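Local coordinates for uroporphyrin-III C-methyltransferase (Thermus thermophilus, PDB 1VE2), which probably catalyses the S-adenosyl-L-methionine-dependent C-methylation of the uroporphyrin-III skeleton in porphyrin biosynthesis, at residues V8-G13 with P40-L45; R24-A29 with A82-G87; V31-R36 with E65-R70; R70-A75 with L100-A105. All coordinates share one frame; numbering follows the deposited sequence.

Interaction 1 (V8-G13 with P40-L45); sequences VGAGFG and PGVLAL
V42 reaches from the short helix 40-43 to A10 and G13, in the turn that leaves strand 4-9 of the parallel α/β sheet. Its two methyls divide the work. CG1 packs on A10 CB at 4.0 Å, a purely apolar touch, whereas CG2 lies over backbone, 3.7 Å from G13 O and 4.0 Å from A10 O. The valine is turned with CG1 anti to its own N (chi1 176°), which leaves CG2 beside that N and facing the turn. No hydrogen bond joins the segments, and the buried surface is small.

The turn contains a classic beta bulge, with A10 and G11 together opposite G87. Up to and at the bulge the strand is paired with its neighbour 80-85: V8 N probably donates a hydrogen bond to R83 O, and A10 N probably donates one to K85 O. G11 takes a positive phi (82°) as the chain moves on toward F12. The glycine-rich segment after this first strand belongs to the recognisable sequence signature of the family. Further out, F12 O accepts a hydrogen bond from W190 NE1, much later in the chain. On the helix side, A44 N bonds to P40 O at 2.9 Å, and G41 N is hydrogen-bonded to H39 ND1.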
loop_
_atom_site.group_PDB
_atom_site.type_symbol
_atom_site.label_atom_id
_atom_site.label_comp_id
_atom_site.label_asym_id
_atom_site.label_seq_id
_atom_site.Cartn_x
_atom_site.Cartn_y
_atom_site.Cartn_z
ATOM N N VAL A 8 -8.948 -9.497 -7.017
ATOM C CA VAL A 8 -7.739 -8.917 -7.602
ATOM C C VAL A 8 -7.594 -7.408 -7.601
ATOM O O VAL A 8 -8.515 -6.686 -7.977
ATOM C CB VAL A 8 -7.601 -9.391 -9.077
ATOM C CG1 VAL A 8 -6.263 -8.911 -9.685
ATOM C CG2 VAL A 8 -7.736 -10.904 -9.137
ATOM N N GLY A 9 -6.417 -6.947 -7.190
ATOM C CA GLY A 9 -6.126 -5.527 -7.187
ATOM C C GLY A 9 -5.551 -5.131 -8.540
ATOM O O GLY A 9 -4.630 -5.778 -9.042
ATOM N N ALA A 10 -6.092 -4.070 -9.136
ATOM C CA ALA A 10 -5.615 -3.607 -10.435
ATOM C C ALA A 10 -4.541 -2.531 -10.311
ATOM O O ALA A 10 -4.004 -2.069 -11.316
ATOM C CB ALA A 10 -6.791 -3.063 -11.262
ATOM N N GLY A 11 -4.217 -2.134 -9.087
ATOM C CA GLY A 11 -3.222 -1.093 -8.923
ATOM C C GLY A 11 -3.911 0.245 -9.128
ATOM O O GLY A 11 -5.101 0.281 -9.427
ATOM N N PHE A 12 -3.170 1.338 -8.994
ATOM C CA PHE A 12 -3.740 2.681 -9.128
ATOM C C PHE A 12 -3.806 3.224 -10.559
ATOM O O PHE A 12 -4.522 4.197 -10.827
ATOM C CB PHE A 12 -2.925 3.655 -8.269
ATOM C CG PHE A 12 -1.552 3.930 -8.814
ATOM C CD1 PHE A 12 -1.353 4.908 -9.785
ATOM C CD2 PHE A 12 -0.467 3.157 -8.419
ATOM C CE1 PHE A 12 -0.097 5.107 -10.356
ATOM C CE2 PHE A 12 0.787 3.352 -8.986
ATOM C CZ PHE A 12 0.971 4.328 -9.959
ATOM N N GLY A 13 -3.060 2.613 -11.476
ATOM C CA GLY A 13 -3.059 3.108 -12.841
ATOM C C GLY A 13 -2.857 2.087 -13.946
ATOM O O GLY A 13 -3.616 1.131 -14.067
ATOM N N PRO A 40 -7.916 1.051 -18.837
ATOM C CA PRO A 40 -8.087 0.309 -20.091
ATOM C C PRO A 40 -6.979 -0.706 -20.353
ATOM O O PRO A 40 -7.245 -1.811 -20.824
ATOM C CB PRO A 40 -8.112 1.412 -21.147
ATOM C CG PRO A 40 -8.719 2.571 -20.412
ATOM C CD PRO A 40 -8.014 2.505 -19.070
ATOM N N GLY A 41 -5.742 -0.321 -20.046
ATOM C CA GLY A 41 -4.606 -1.202 -20.257
ATOM C C GLY A 41 -4.668 -2.453 -19.407
ATOM O O GLY A 41 -4.164 -3.510 -19.797
ATOM N N VAL A 42 -5.266 -2.336 -18.224
ATOM C CA VAL A 42 -5.407 -3.488 -17.347
ATOM C C VAL A 42 -6.513 -4.394 -17.879
ATOM O O VAL A 42 -6.336 -5.608 -17.979
ATOM C CB VAL A 42 -5.734 -3.062 -15.889
ATOM C CG1 VAL A 42 -5.965 -4.285 -15.028
ATOM C CG2 VAL A 42 -4.584 -2.231 -15.318
ATOM N N LEU A 43 -7.657 -3.812 -18.230
ATOM C CA LEU A 43 -8.759 -4.622 -18.748
ATOM C C LEU A 43 -8.317 -5.393 -20.002
ATOM O O LEU A 43 -8.662 -6.557 -20.182
ATOM C CB LEU A 43 -9.975 -3.739 -19.083
ATOM C CG LEU A 43 -10.642 -3.020 -17.900
ATOM C CD1 LEU A 43 -11.790 -2.145 -18.403
ATOM C CD2 LEU A 43 -11.158 -4.052 -16.894
ATOM N N ALA A 44 -7.540 -4.737 -20.856
ATOM C CA ALA A 44 -7.063 -5.353 -22.092
ATOM C C ALA A 44 -6.293 -6.655 -21.860
ATOM O O ALA A 44 -6.232 -7.510 -22.742
ATOM C CB ALA A 44 -6.201 -4.367 -22.855
ATOM N N LEU A 45 -5.710 -6.812 -20.676
ATOM C CA LEU A 45 -4.956 -8.026 -20.365
ATOM C C LEU A 45 -5.833 -9.194 -19.907
ATOM O O LEU A 45 -5.364 -10.329 -19.796
ATOM C CB LEU A 45 -3.898 -7.720 -19.309
ATOM C CG LEU A 45 -2.693 -6.967 -19.878
ATOM C CD1 LEU A 45 -1.893 -6.300 -18.760
ATOM C CD2 LEU A 45 -1.827 -7.959 -20.660
#

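Interaction 2 (R24-A29 with A82-G87)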
loop_
_atom_site.group_PDB
_atom_site.type_symbol
_atom_site.label_atom_id
_atom_site.label_comp_id
_atom_site.label_asym_id
_atom_site.label_seq_id
_atom_site.Cartn_x
_atom_site.Cartn_y
_atom_site.Cartn_z
ATOM N N ARG A 24 -1.274 -13.174 -14.068
ATOM C CA ARG A 24 -1.638 -14.561 -14.328
ATOM C C ARG A 24 -3.128 -14.776 -14.156
ATOM O O ARG A 24 -3.768 -15.407 -14.998
ATOM C CB ARG A 24 -0.882 -15.524 -13.404
ATOM C CG ARG A 24 -1.280 -16.991 -13.631
ATOM C CD ARG A 24 -0.521 -17.962 -12.728
ATOM N NE ARG A 24 -0.897 -17.850 -11.317
ATOM C CZ ARG A 24 -2.077 -18.219 -10.819
ATOM N NH1 ARG A 24 -3.009 -18.728 -11.613
ATOM N NH2 ARG A 24 -2.322 -18.088 -9.522
ATOM N N VAL A 25 -3.684 -14.257 -13.065
ATOM C CA VAL A 25 -5.106 -14.412 -12.810
ATOM C C VAL A 25 -5.958 -13.830 -13.931
ATOM O O VAL A 25 -6.940 -14.445 -14.334
ATOM C CB VAL A 25 -5.520 -13.754 -11.474
ATOM C CG1 VAL A 25 -7.051 -13.760 -11.336
ATOM C CG2 VAL A 25 -4.872 -14.500 -10.318
ATOM N N LEU A 26 -5.591 -12.652 -14.433
ATOM C CA LEU A 26 -6.360 -12.026 -15.506
ATOM C C LEU A 26 -6.283 -12.813 -16.809
ATOM O O LEU A 26 -7.106 -12.625 -17.704
ATOM C CB LEU A 26 -5.893 -10.587 -15.740
ATOM C CG LEU A 26 -6.193 -9.632 -14.576
ATOM C CD1 LEU A 26 -5.776 -8.212 -14.933
ATOM C CD2 LEU A 26 -7.684 -9.688 -14.263
ATOM N N GLU A 27 -5.300 -13.698 -16.912
ATOM C CA GLU A 27 -5.156 -14.513 -18.112
ATOM C C GLU A 27 -6.030 -15.758 -18.033
ATOM O O GLU A 27 -6.661 -16.146 -19.016
ATOM C CB GLU A 27 -3.704 -14.949 -18.293
ATOM C CG GLU A 27 -2.722 -13.811 -18.317
ATOM C CD GLU A 27 -1.318 -14.272 -18.609
ATOM O OE1 GLU A 27 -0.814 -15.170 -17.901
ATOM O OE2 GLU A 27 -0.714 -13.734 -19.558
ATOM N N VAL A 28 -6.067 -16.374 -16.857
ATOM C CA VAL A 28 -6.834 -17.596 -16.658
ATOM C C VAL A 28 -8.304 -17.408 -16.275
ATOM O O VAL A 28 -9.139 -18.228 -16.637
ATOM C CB VAL A 28 -6.154 -18.504 -15.605
ATOM C CG1 VAL A 28 -4.711 -18.778 -16.011
ATOM C CG2 VAL A 28 -6.195 -17.849 -14.234
ATOM N N ALA A 29 -8.630 -16.338 -15.553
ATOM C CA ALA A 29 -10.017 -16.101 -15.144
ATOM C C ALA A 29 -10.989 -16.156 -16.327
ATOM O O ALA A 29 -10.792 -15.480 -17.337
ATOM C CB ALA A 29 -10.133 -14.759 -14.437
ATOM N N ALA A 82 -12.830 -13.781 -11.366
ATOM C CA ALA A 82 -12.107 -12.738 -10.663
ATOM C C ALA A 82 -12.930 -11.480 -10.489
ATOM O O ALA A 82 -13.741 -11.124 -11.345
ATOM C CB ALA A 82 -10.815 -12.399 -11.409
ATOM N N ARG A 83 -12.713 -10.834 -9.354
ATOM C CA ARG A 83 -13.338 -9.564 -9.025
ATOM C C ARG A 83 -12.128 -8.635 -9.179
ATOM O O ARG A 83 -11.149 -8.768 -8.443
ATOM C CB ARG A 83 -13.826 -9.577 -7.571
ATOM C CG ARG A 83 -14.324 -8.240 -7.042
ATOM C CD ARG A 83 -15.694 -7.864 -7.579
ATOM N NE ARG A 83 -16.109 -6.569 -7.057
ATOM C CZ ARG A 83 -15.913 -5.405 -7.667
ATOM N NH1 ARG A 83 -15.311 -5.358 -8.849
ATOM N NH2 ARG A 83 -16.294 -4.276 -7.077
ATOM N N LEU A 84 -12.178 -7.722 -10.144
ATOM C CA LEU A 84 -11.060 -6.808 -10.398
ATOM C C LEU A 84 -11.403 -5.426 -9.866
ATOM O O LEU A 84 -12.383 -4.809 -10.290
ATOM C CB LEU A 84 -10.760 -6.748 -11.899
ATOM C CG LEU A 84 -9.542 -5.924 -12.351
ATOM C CD1 LEU A 84 -8.239 -6.494 -11.745
ATOM C CD2 LEU A 84 -9.471 -5.964 -13.877
ATOM N N LYS A 85 -10.582 -4.948 -8.937
ATOM C CA LYS A 85 -10.820 -3.678 -8.268
ATOM C C LYS A 85 -9.638 -2.712 -8.300
ATOM O O LYS A 85 -8.482 -3.120 -8.231
ATOM C CB LYS A 85 -11.186 -3.967 -6.809
ATOM C CG LYS A 85 -11.710 -5.391 -6.609
ATOM C CD LYS A 85 -11.932 -5.747 -5.144
ATOM C CE LYS A 85 -13.050 -4.922 -4.529
ATOM N NZ LYS A 85 -13.325 -5.359 -3.142
ATOM N N GLY A 86 -9.937 -1.422 -8.389
ATOM C CA GLY A 86 -8.875 -0.434 -8.395
ATOM C C GLY A 86 -8.070 -0.520 -7.105
ATOM O O GLY A 86 -8.613 -0.856 -6.045
ATOM N N GLY A 87 -6.774 -0.232 -7.205
ATOM C CA GLY A 87 -5.885 -0.270 -6.053
ATOM C C GLY A 87 -5.721 -1.677 -5.509
ATOM O O GLY A 87 -5.480 -2.613 -6.263
#
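A82 opens strand 80-85's side of an apolar helix-on-sheet contact, its CB meeting both A29 CB (3.9 Å) and V25 CG1 (4.0 Å). The setting is a β-α-β crossover: strand 4-9, helix 20-28 and strand 31-34 follow one another in the chain, and strand 80-85 lies between those two strands in the sheet, beneath the connecting helix. A29, the first residue to leave helical angles, thus sits over the strand just where the helix ends.

R83 faces the other side of the sheet, as alternation along a strand requires, and its NE forms a salt bridge with E98 OE2. L84 returns to the helix side. Its first torsion (chi1 -175°) swings CG away from the backbone nitrogen, and both methyls meet the helix: L84 CD1 and L84 CD2 each lie 4.1 Å from L26 CD2, the two leucine side chains being roughly perpendicular. V42 also packs on both of them. K85 again faces away: its CE lies 4.0 Å above the R83 guanidinium, toward the rim, and its NZ reaches E98 OE1 in a salt bridge as well as the carbonyl oxygens of P89 and G93. One carboxylate thereby serves two buried cations, which probably eases their burial. G86 follows, its N making a weak hydrogen bond to D35 OD1.

Interaction 3 (V31-R36 with E65-R70)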
loop_
_atom_site.group_PDB
_atom_site.type_symbol
_atom_site.label_atom_id
_atom_site.label_comp_id
_atom_site.label_asym_id
_atom_site.label_seq_id
_atom_site.Cartn_x
_atom_site.Cartn_y
_atom_site.Cartn_z
ATOM N N VAL A 31 -14.252 -15.325 -16.159
ATOM C CA VAL A 31 -15.137 -14.174 -16.074
ATOM C C VAL A 31 -14.512 -13.188 -15.091
ATOM O O VAL A 31 -13.970 -13.592 -14.063
ATOM C CB VAL A 31 -16.543 -14.585 -15.567
ATOM C CG1 VAL A 31 -17.447 -13.361 -15.476
ATOM C CG2 VAL A 31 -17.155 -15.624 -16.504
ATOM N N VAL A 32 -14.588 -11.904 -15.415
ATOM C CA VAL A 32 -14.011 -10.868 -14.564
ATOM C C VAL A 32 -15.006 -9.745 -14.305
ATOM O O VAL A 32 -15.396 -9.030 -15.233
ATOM C CB VAL A 32 -12.752 -10.259 -15.217
ATOM C CG1 VAL A 32 -12.109 -9.233 -14.285
ATOM C CG2 VAL A 32 -11.765 -11.359 -15.567
ATOM N N LEU A 33 -15.430 -9.603 -13.048
ATOM C CA LEU A 33 -16.357 -8.539 -12.671
ATOM C C LEU A 33 -15.461 -7.380 -12.250
ATOM O O LEU A 33 -14.912 -7.373 -11.146
ATOM C CB LEU A 33 -17.242 -8.970 -11.493
ATOM C CG LEU A 33 -17.995 -10.307 -11.518
ATOM C CD1 LEU A 33 -19.292 -10.134 -10.725
ATOM C CD2 LEU A 33 -18.318 -10.747 -12.925
ATOM N N HIS A 34 -15.326 -6.394 -13.128
ATOM C CA HIS A 34 -14.436 -5.267 -12.883
ATOM C C HIS A 34 -15.095 -3.913 -12.664
ATOM O O HIS A 34 -16.117 -3.600 -13.275
ATOM C CB HIS A 34 -13.461 -5.144 -14.057
ATOM C CG HIS A 34 -14.103 -4.676 -15.328
ATOM N ND1 HIS A 34 -14.374 -3.348 -15.578
ATOM C CD2 HIS A 34 -14.551 -5.359 -16.409
ATOM C CE1 HIS A 34 -14.961 -3.231 -16.756
ATOM N NE2 HIS A 34 -15.081 -4.436 -17.282
ATOM N N ASP A 35 -14.482 -3.110 -11.797
ATOM C CA ASP A 35 -14.966 -1.762 -11.520
ATOM C C ASP A 35 -14.962 -0.980 -12.829
ATOM O O ASP A 35 -14.090 -1.183 -13.675
ATOM C CB ASP A 35 -14.041 -1.057 -10.528
ATOM C CG ASP A 35 -14.226 -1.536 -9.111
ATOM O OD1 ASP A 35 -13.388 -1.172 -8.263
ATOM O OD2 ASP A 35 -15.204 -2.258 -8.841
ATOM N N ARG A 36 -15.930 -0.083 -12.986
ATOM C CA ARG A 36 -16.045 0.737 -14.191
ATOM C C ARG A 36 -14.785 1.562 -14.462
ATOM O O ARG A 36 -14.362 1.702 -15.606
ATOM C CB ARG A 36 -17.223 1.713 -14.066
ATOM C CG ARG A 36 -18.580 1.086 -13.782
ATOM C CD ARG A 36 -19.252 0.573 -15.045
ATOM N NE ARG A 36 -20.632 0.163 -14.786
ATOM C CZ ARG A 36 -21.479 -0.262 -15.719
ATOM N NH1 ARG A 36 -21.096 -0.338 -16.989
ATOM N NH2 ARG A 36 -22.715 -0.609 -15.384
ATOM N N GLU A 65 -24.670 -6.531 -3.179
ATOM C CA GLU A 65 -25.349 -7.814 -3.022
ATOM C C GLU A 65 -25.350 -8.580 -4.341
ATOM O O GLU A 65 -25.219 -9.804 -4.359
ATOM C CB GLU A 65 -26.805 -7.625 -2.563
ATOM C CG GLU A 65 -27.002 -6.605 -1.450
ATOM C CD GLU A 65 -27.060 -5.183 -1.974
ATOM O OE1 GLU A 65 -28.142 -4.735 -2.433
ATOM O OE2 GLU A 65 -26.016 -4.514 -1.937
ATOM N N ALA A 66 -25.503 -7.854 -5.443
ATOM C CA ALA A 66 -25.534 -8.471 -6.764
ATOM C C ALA A 66 -24.157 -8.996 -7.162
ATOM O O ALA A 66 -24.022 -10.101 -7.699
ATOM C CB ALA A 66 -26.027 -7.462 -7.795
ATOM N N ILE A 67 -23.136 -8.191 -6.902
ATOM C CA ILE A 67 -21.771 -8.569 -7.231
ATOM C C ILE A 67 -21.400 -9.830 -6.460
ATOM O O ILE A 67 -20.995 -10.832 -7.041
ATOM C CB ILE A 67 -20.787 -7.434 -6.877
ATOM C CG1 ILE A 67 -21.100 -6.192 -7.723
ATOM C CG2 ILE A 67 -19.343 -7.893 -7.115
ATOM C CD1 ILE A 67 -20.284 -4.965 -7.340
ATOM N N THR A 68 -21.557 -9.786 -5.144
ATOM C CA THR A 68 -21.221 -10.942 -4.321
ATOM C C THR A 68 -21.981 -12.211 -4.712
ATOM O O THR A 68 -21.389 -13.283 -4.844
ATOM C CB THR A 68 -21.465 -10.628 -2.835
ATOM O OG1 THR A 68 -20.556 -9.596 -2.428
ATOM C CG2 THR A 68 -21.256 -11.872 -1.972
ATOM N N ALA A 69 -23.288 -12.098 -4.912
ATOM C CA ALA A 69 -24.073 -13.269 -5.279
ATOM C C ALA A 69 -23.584 -13.860 -6.596
ATOM O O ALA A 69 -23.502 -15.079 -6.748
ATOM C CB ALA A 69 -25.560 -12.900 -5.390
ATOM N N ARG A 70 -23.246 -12.996 -7.547
ATOM C CA ARG A 70 -22.789 -13.472 -8.845
ATOM C C ARG A 70 -21.454 -14.210 -8.742
ATOM O O ARG A 70 -21.262 -15.238 -9.390
ATOM C CB ARG A 70 -22.688 -12.304 -9.831
ATOM C CG ARG A 70 -22.365 -12.727 -11.261
ATOM C CD ARG A 70 -23.253 -13.875 -11.732
ATOM N NE ARG A 70 -23.054 -14.178 -13.152
ATOM C CZ ARG A 70 -23.470 -15.294 -13.748
ATOM N NH1 ARG A 70 -24.108 -16.227 -13.051
ATOM N NH2 ARG A 70 -23.253 -15.475 -15.045
#
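H34 ND1 donates a hydrogen bond to D35 O, 2.9 Å away and nearly straight at 169°, just beyond L33, the residue that meets I67 and R70. The oxygen lies close to the plane of the imidazole ring, but the donor stands above the carbonyl plane, 59° out of it. This bond pins the ring to the chain where strand 31-34 turns out of the sheet. On the neighbouring strand, R83 grips the same stretch twice: its NH1 bonds to L33 O, and its NH2 forms a salt bridge with D35 OD2.

L33 points to the opposite face from H34, toward helix 64-76, which covers that face of the parallel α/β sheet. Its CG lies anti to the carbonyl carbon (chi1 -50°), and a single methyl does the touching. L33 CD1 is 4.1 Å from R70 CG, as far from I67 O, and 4.2 Å from I67 CG2. The arginine chain runs across the leucine and meets L33 CD1 with CB and CG, its aliphatic root; beyond them it bends at its second torsion, and the guanidinium group has a long, weak ion pair with E77. I67 also packs on R83.

With no hydrogen bond across them, these two segments meet in a van der Waals contact that is largely apolar, while the directional bonds serve to fix the end of the strand.

Interaction 4 (R70-A75 with L100-A105); sequences RLIALA and LALRRA
This is an apolar helix-helix contact on one face of the parallel α/β sheet, where I72 of helix 64-76 reaches across to L102 and A105 of helix 95-105. The two short axes come within 10.5 Å and run in roughly the same sense, crossing at -39°, as befits helices of successive β-α units joined through strand 80-85.

Every contact within 4.5 Å involves I72. Its extended CG1 branch enters between the two residues: I72 CG1 lies 3.9 Å from L102 CD2, and I72 CD1 lies 3.8 Å from A105 CB. That same methyl also rests 4.1 Å from A101 O. The branch gets there because CG1 is anti to the carbonyl carbon (chi1 -67°). The I72 and L102 side chains lie alongside one another, running in opposite senses. One polar tie lies nearby, a hydrogen bond from R76 NH2 to A105 O.

Beneath the pair, L102 packs on V5 and L7 of strand 4-9, and L71 on L33 of strand 31-34; on the far side of helix 95-105, R104 NE forms a salt bridge with E227 of the second subunit.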
loop_
_atom_site.group_PDB
_atom_site.type_symbol
_atom_site.label_atom_id
_atom_site.label_comp_id
_atom_site.label_asym_id
_atom_site.label_seq_id
_atom_site.Cartn_x
_atom_site.Cartn_y
_atom_site.Cartn_z
ATOM N N ARG A 70 -23.246 -12.996 -7.547
ATOM C CA ARG A 70 -22.789 -13.472 -8.845
ATOM C C ARG A 70 -21.454 -14.210 -8.742
ATOM O O ARG A 70 -21.262 -15.238 -9.390
ATOM C CB ARG A 70 -22.688 -12.304 -9.831
ATOM C CG ARG A 70 -22.365 -12.727 -11.261
ATOM C CD ARG A 70 -23.253 -13.875 -11.732
ATOM N NE ARG A 70 -23.054 -14.178 -13.152
ATOM C CZ ARG A 70 -23.470 -15.294 -13.748
ATOM N NH1 ARG A 70 -24.108 -16.227 -13.051
ATOM N NH2 ARG A 70 -23.253 -15.475 -15.045
ATOM N N LEU A 71 -20.537 -13.697 -7.924
ATOM C CA LEU A 71 -19.236 -14.348 -7.745
ATOM C C LEU A 71 -19.463 -15.763 -7.202
ATOM O O LEU A 71 -18.885 -16.737 -7.692
ATOM C CB LEU A 71 -18.367 -13.542 -6.763
ATOM C CG LEU A 71 -17.907 -12.153 -7.233
ATOM C CD1 LEU A 71 -17.209 -11.417 -6.090
ATOM C CD2 LEU A 71 -16.978 -12.294 -8.427
ATOM N N ILE A 72 -20.320 -15.864 -6.192
ATOM C CA ILE A 72 -20.644 -17.141 -5.583
ATOM C C ILE A 72 -21.333 -18.046 -6.602
ATOM O O ILE A 72 -20.959 -19.206 -6.749
ATOM C CB ILE A 72 -21.548 -16.949 -4.339
ATOM C CG1 ILE A 72 -20.749 -16.239 -3.236
ATOM C CG2 ILE A 72 -22.072 -18.301 -3.838
ATOM C CD1 ILE A 72 -21.577 -15.791 -2.041
ATOM N N ALA A 73 -22.323 -17.517 -7.317
ATOM C CA ALA A 73 -23.034 -18.315 -8.315
ATOM C C ALA A 73 -22.053 -18.891 -9.341
ATOM O O ALA A 73 -22.079 -20.086 -9.631
ATOM C CB ALA A 73 -24.091 -17.461 -9.021
ATOM N N LEU A 74 -21.186 -18.038 -9.878
ATOM C CA LEU A 74 -20.207 -18.465 -10.871
ATOM C C LEU A 74 -19.286 -19.574 -10.382
ATOM O O LEU A 74 -19.016 -20.528 -11.116
ATOM C CB LEU A 74 -19.371 -17.270 -11.331
ATOM C CG LEU A 74 -20.112 -16.316 -12.269
ATOM C CD1 LEU A 74 -19.357 -15.003 -12.399
ATOM C CD2 LEU A 74 -20.286 -16.990 -13.623
ATOM N N ALA A 75 -18.802 -19.449 -9.149
ATOM C CA ALA A 75 -17.905 -20.452 -8.584
ATOM C C ALA A 75 -18.621 -21.791 -8.392
ATOM O O ALA A 75 -18.029 -22.860 -8.577
ATOM C CB ALA A 75 -17.349 -19.963 -7.247
ATOM N N LEU A 100 -15.449 -12.197 3.304
ATOM C CA LEU A 100 -16.266 -12.840 4.336
ATOM C C LEU A 100 -17.405 -13.646 3.726
ATOM O O LEU A 100 -17.686 -14.769 4.149
ATOM C CB LEU A 100 -16.867 -11.798 5.281
ATOM C CG LEU A 100 -16.119 -11.458 6.559
ATOM C CD1 LEU A 100 -16.912 -10.390 7.316
ATOM C CD2 LEU A 100 -15.954 -12.724 7.420
ATOM N N ALA A 101 -18.075 -13.061 2.736
ATOM C CA ALA A 101 -19.186 -13.742 2.087
ATOM C C ALA A 101 -18.735 -15.032 1.415
ATOM O O ALA A 101 -19.424 -16.050 1.487
ATOM C CB ALA A 101 -19.847 -12.816 1.067
ATOM N N LEU A 102 -17.570 -15.001 0.778
ATOM C CA LEU A 102 -17.075 -16.193 0.098
ATOM C C LEU A 102 -16.757 -17.277 1.115
ATOM O O LEU A 102 -17.104 -18.446 0.917
ATOM C CB LEU A 102 -15.836 -15.852 -0.739
ATOM C CG LEU A 102 -16.101 -14.890 -1.905
ATOM C CD1 LEU A 102 -14.783 -14.422 -2.495
ATOM C CD2 LEU A 102 -16.955 -15.573 -2.962
ATOM N N ARG A 103 -16.101 -16.889 2.205
ATOM C CA ARG A 103 -15.758 -17.828 3.266
ATOM C C ARG A 103 -17.032 -18.466 3.813
ATOM O O ARG A 103 -17.133 -19.684 3.921
ATOM C CB ARG A 103 -15.031 -17.102 4.411
ATOM C CG ARG A 103 -14.608 -17.998 5.565
ATOM C CD ARG A 103 -13.110 -18.333 5.517
ATOM N NE ARG A 103 -12.737 -19.065 4.314
ATOM C CZ ARG A 103 -11.485 -19.277 3.916
ATOM N NH1 ARG A 103 -10.464 -18.810 4.622
ATOM N NH2 ARG A 103 -11.251 -19.961 2.803
ATOM N N ARG A 104 -18.007 -17.630 4.157
ATOM C CA ARG A 104 -19.262 -18.126 4.708
ATOM C C ARG A 104 -20.063 -18.969 3.723
ATOM O O ARG A 104 -20.878 -19.791 4.135
ATOM C CB ARG A 104 -20.098 -16.951 5.228
ATOM C CG ARG A 104 -19.488 -16.330 6.479
ATOM C CD ARG A 104 -20.064 -14.959 6.846
ATOM N NE ARG A 104 -19.431 -14.457 8.067
ATOM C CZ ARG A 104 -19.638 -13.248 8.591
ATOM N NH1 ARG A 104 -20.469 -12.399 8.005
ATOM N NH2 ARG A 104 -19.016 -12.890 9.709
ATOM N N ALA A 105 -19.833 -18.778 2.428
ATOM C CA ALA A 105 -20.552 -19.562 1.425
ATOM C C ALA A 105 -19.800 -20.847 1.089
ATOM O O ALA A 105 -20.296 -21.687 0.334
ATOM C CB ALA A 105 -20.775 -18.731 0.162
#

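Overall arrangement
All four contacts lie within the parallel sheet region of the chain, strand order 49-52, 31-34, 80-85, 4-9, 109-112. Interaction 1 sets helix 40-43 against the turn after strand 4-9, and interaction 2, its centre about 8 Å away, sets helix 20-28 on the same side of the sheet; interactions 3 and 4, centres about 11 Å apart, share R70 and helix 64-76 on the other. Between the layers, interactions 2 and 3 have centres about 12 Å apart and are joined through neighbouring strands 80-85 and 31-34, while interactions 1 and 4 do not touch. Along the chain, interaction 3 is nested inside the loop closed by interaction 2. Together they make a three-layered α/β unit whose outer helix 95-105 reaches the second subunit.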